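Local structure of PppA (Pseudomonas aeruginosa, 6JKV) at residues G69-S74 and N104-Q109. The protein is a manganese-binding regulator of the type VI secretion system, probably acting as a PP2C-family protein serine/threonine phosphatase. Sequence-based numbering, arbitrary orientation.
Sequences GDFVSS and NERVRQ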
ATOM      1  N   GLY A  69     -10.682   4.076  11.221  1.00 25.03           N
ATOM      2  CA  GLY A  69      -9.668   3.538  10.298  1.00 23.61           C
ATOM      3  C   GLY A  69     -10.054   3.785   8.855  1.00 23.03           C
ATOM      4  O   GLY A  69      -9.216   4.297   8.097  1.00 21.31           O
ATOM      5  N   ASP A  70     -11.294   3.451   8.490  1.00 24.26           N
ATOM      6  CA  ASP A  70     -11.792   3.614   7.101  1.00 23.91           C
ATOM      7  C   ASP A  70     -11.880   5.106   6.769  1.00 24.37           C
ATOM      8  O   ASP A  70     -11.596   5.474   5.611  1.00 23.92           O
ATOM      9  CB  ASP A  70     -13.119   2.887   6.880  1.00 24.81           C
ATOM     10  CG  ASP A  70     -14.187   3.157   7.927  1.00 26.72           C
ATOM     11  OD1 ASP A  70     -13.900   3.875   8.914  1.00 27.47           O
ATOM     12  OD2 ASP A  70     -15.299   2.620   7.751  1.00 28.22           O
ATOM     13  N   PHE A  71     -12.246   5.934   7.747  1.00 24.57           N
ATOM     14  CA  PHE A  71     -12.214   7.411   7.620  1.00 25.08           C
ATOM     15  C   PHE A  71     -10.828   7.859   7.139  1.00 23.77           C
ATOM     16  O   PHE A  71     -10.738   8.619   6.153  1.00 24.09           O
ATOM     17  CB  PHE A  71     -12.581   8.071   8.948  1.00 26.70           C
ATOM     18  CG  PHE A  71     -12.134   9.504   9.085  1.00 27.51           C
ATOM     19  CD1 PHE A  71     -12.715  10.501   8.322  1.00 28.59           C
ATOM     20  CD2 PHE A  71     -11.130   9.853   9.976  1.00 27.49           C
ATOM     21  CE1 PHE A  71     -12.303  11.818   8.451  1.00 29.81           C
ATOM     22  CE2 PHE A  71     -10.713  11.168  10.097  1.00 28.33           C
ATOM     23  CZ  PHE A  71     -11.304  12.152   9.339  1.00 29.64           C
ATOM     24  N   VAL A  72      -9.767   7.400   7.799  1.00 22.95           N
ATOM     25  CA  VAL A  72      -8.379   7.849   7.485  1.00 22.60           C
ATOM     26  C   VAL A  72      -7.955   7.270   6.130  1.00 21.46           C
ATOM     27  O   VAL A  72      -7.378   8.010   5.322  1.00 20.90           O
ATOM     28  CB  VAL A  72      -7.392   7.468   8.600  1.00 22.13           C
ATOM     29  CG1 VAL A  72      -5.987   7.922   8.258  1.00 21.99           C
ATOM     30  CG2 VAL A  72      -7.805   8.044   9.946  1.00 23.19           C
ATOM     31  N   SER A  73      -8.225   5.991   5.878  1.00 21.28           N
ATOM     32  CA  SER A  73      -7.762   5.315   4.637  1.00 20.21           C
ATOM     33  C   SER A  73      -8.465   5.934   3.426  1.00 20.21           C
ATOM     34  O   SER A  73      -7.790   6.152   2.410  1.00 18.70           O
ATOM     35  CB  SER A  73      -7.930   3.806   4.703  1.00 19.87           C
ATOM     36  OG  SER A  73      -9.294   3.407   4.769  1.00 19.76           O
ATOM     37  N   SER A  74      -9.759   6.251   3.546  1.00 21.64           N
ATOM     38  CA  SER A  74     -10.545   6.862   2.449  1.00 21.50           C
ATOM     39  C   SER A  74     -10.076   8.302   2.238  1.00 21.26           C
ATOM     40  O   SER A  74      -9.958   8.706   1.066  1.00 20.91           O
ATOM     41  CB  SER A  74     -12.027   6.768   2.687  1.00 23.49           C
ATOM     42  OG  SER A  74     -12.346   7.200   3.989  1.00 26.33           O
ATOM     43  N   ASN A 104      -2.230  13.808   7.454  1.00 21.58           N
ATOM     44  CA  ASN A 104      -1.712  13.470   8.804  1.00 22.44           C
ATOM     45  C   ASN A 104      -2.206  14.506   9.815  1.00 23.33           C
ATOM     46  O   ASN A 104      -2.694  14.111  10.896  1.00 22.49           O
ATOM     47  CB  ASN A 104      -0.185  13.390   8.816  1.00 21.81           C
ATOM     48  CG  ASN A 104       0.359  12.915  10.146  1.00 22.24           C
ATOM     49  OD1 ASN A 104       0.253  11.735  10.473  1.00 22.68           O
ATOM     50  ND2 ASN A 104       0.937  13.822  10.916  1.00 22.37           N
ATOM     51  N   GLU A 105      -2.078  15.787   9.471  1.00 23.89           N
ATOM     52  CA  GLU A 105      -2.451  16.897  10.385  1.00 26.69           C
ATOM     53  C   GLU A 105      -3.968  16.904  10.638  1.00 26.77           C
ATOM     54  O   GLU A 105      -4.384  17.079  11.809  1.00 27.22           O
ATOM     55  CB  GLU A 105      -1.982  18.228   9.810  1.00 28.54           C
ATOM     56  CG  GLU A 105      -2.154  19.377  10.783  1.00 31.11           C
ATOM     57  CD  GLU A 105      -2.360  20.692  10.065  1.00 33.69           C
ATOM     58  OE1 GLU A 105      -3.439  20.855   9.469  1.00 37.03           O
ATOM     59  OE2 GLU A 105      -1.430  21.526  10.062  1.00 36.60           O
ATOM     60  N   ARG A 106      -4.770  16.738   9.583  1.00 25.69           N
ATOM     61  CA  ARG A 106      -6.250  16.702   9.692  1.00 26.44           C
ATOM     62  C   ARG A 106      -6.671  15.543  10.610  1.00 26.13           C
ATOM     63  O   ARG A 106      -7.561  15.745  11.467  1.00 25.15           O
ATOM     64  CB  ARG A 106      -6.886  16.574   8.308  1.00 26.49           C
ATOM     65  CG  ARG A 106      -8.330  16.094   8.316  1.00 27.22           C
ATOM     66  CD  ARG A 106      -9.314  17.238   8.424  1.00 28.70           C
ATOM     67  NE  ARG A 106     -10.682  16.744   8.428  1.00 29.67           N
ATOM     68  CZ  ARG A 106     -11.433  16.564   9.512  1.00 31.49           C
ATOM     69  NH1 ARG A 106     -10.974  16.849  10.719  1.00 33.03           N
ATOM     70  NH2 ARG A 106     -12.666  16.112   9.383  1.00 33.62           N
ATOM     71  N   VAL A 107      -6.065  14.367  10.428  1.00 25.81           N
ATOM     72  CA  VAL A 107      -6.418  13.149  11.208  1.00 25.36           C
ATOM     73  C   VAL A 107      -6.031  13.387  12.668  1.00 25.65           C
ATOM     74  O   VAL A 107      -6.830  13.041  13.564  1.00 25.98           O
ATOM     75  CB  VAL A 107      -5.771  11.883  10.615  1.00 24.52           C
ATOM     76  CG1 VAL A 107      -5.803  10.720  11.595  1.00 24.77           C
ATOM     77  CG2 VAL A 107      -6.454  11.497   9.315  1.00 24.02           C
ATOM     78  N   ARG A 108      -4.858  13.973  12.904  1.00 24.98           N
ATOM     79  CA  ARG A 108      -4.403  14.300  14.279  1.00 27.59           C
ATOM     80  C   ARG A 108      -5.424  15.210  14.966  1.00 28.60           C
ATOM     81  O   ARG A 108      -5.821  14.903  16.097  1.00 29.15           O
ATOM     82  CB  ARG A 108      -3.034  14.977  14.250  1.00 28.54           C
ATOM     83  CG  ARG A 108      -1.898  14.036  13.883  1.00 27.64           C
ATOM     84  CD  ARG A 108      -1.620  12.994  14.942  1.00 28.43           C
ATOM     85  NE  ARG A 108      -0.864  13.549  16.056  1.00 30.48           N
ATOM     86  CZ  ARG A 108      -0.380  12.839  17.068  1.00 30.65           C
ATOM     87  NH1 ARG A 108      -0.573  11.531  17.114  1.00 30.03           N
ATOM     88  NH2 ARG A 108       0.297  13.438  18.033  1.00 32.91           N
ATOM     89  N   GLN A 109      -5.826  16.283  14.286  1.00 29.01           N
ATOM     90  CA  GLN A 109      -6.835  17.254  14.785  1.00 30.67           C
ATOM     91  C   GLN A 109      -8.132  16.509  15.140  1.00 30.59           C
ATOM     92  O   GLN A 109      -8.642  16.708  16.264  1.00 30.81           O
ATOM     93  CB  GLN A 109      -7.067  18.347  13.740  1.00 31.07           C
ATOM     94  CG  GLN A 109      -8.316  19.191  13.980  1.00 34.37           C
ATOM     95  CD  GLN A 109      -8.904  19.717  12.693  1.00 34.95           C
ATOM     96  OE1 GLN A 109      -9.237  18.949  11.797  1.00 36.15           O
ATOM     97  NE2 GLN A 109      -9.050  21.032  12.596  1.00 37.88           N
TER
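Val72 and Val107 form the apolar centre of this helix-helix contact, their side chains crossing at about a right angle where the two backbones come nearest. CG2 of Val72 lies 3.7 Å from CG1 of Val107, while CG2 of Val107 is 3.8 Å from both methyls of Val72, so each branch of one valine meets the other residue. Phe71 extends this patch: with its CG anti to the backbone N (chi1 160°), the ring reaches across until CE2 is 4.3 Å from Val107 CG2.

Arg106 adds a polar edge to the patch. The bend of its chain at chi2 brings the guanidinium across to the Phe71 ring; Phe71 CZ lies 4.2 Å from Arg106 NH2, over one face of the guanidinium and offset toward its periphery, with the two planes 72° apart. NH1 of Arg106 donates to Gln109 OE1 at 2.9 Å, tilted out of the carbonyl plane, and also pairs with Glu110, so its own helix restrains the guanidinium. Arg114 makes a cation-pi contact with the same Phe71 ring.

The nearly antiparallel segments (159°) belong to helices 69-82 and 89-114, which form a layer over the outer side of the sheet containing strand 120-129, one half of the central beta sandwich of the PP2C fold. Leu75 of helix 69-82 continues the contact against Arg106 and Val107. The Val72 side chain, about 10 Å from a bound manganese ion, also touches Met119 in the preceding loop and Ser121 of strand 120-129.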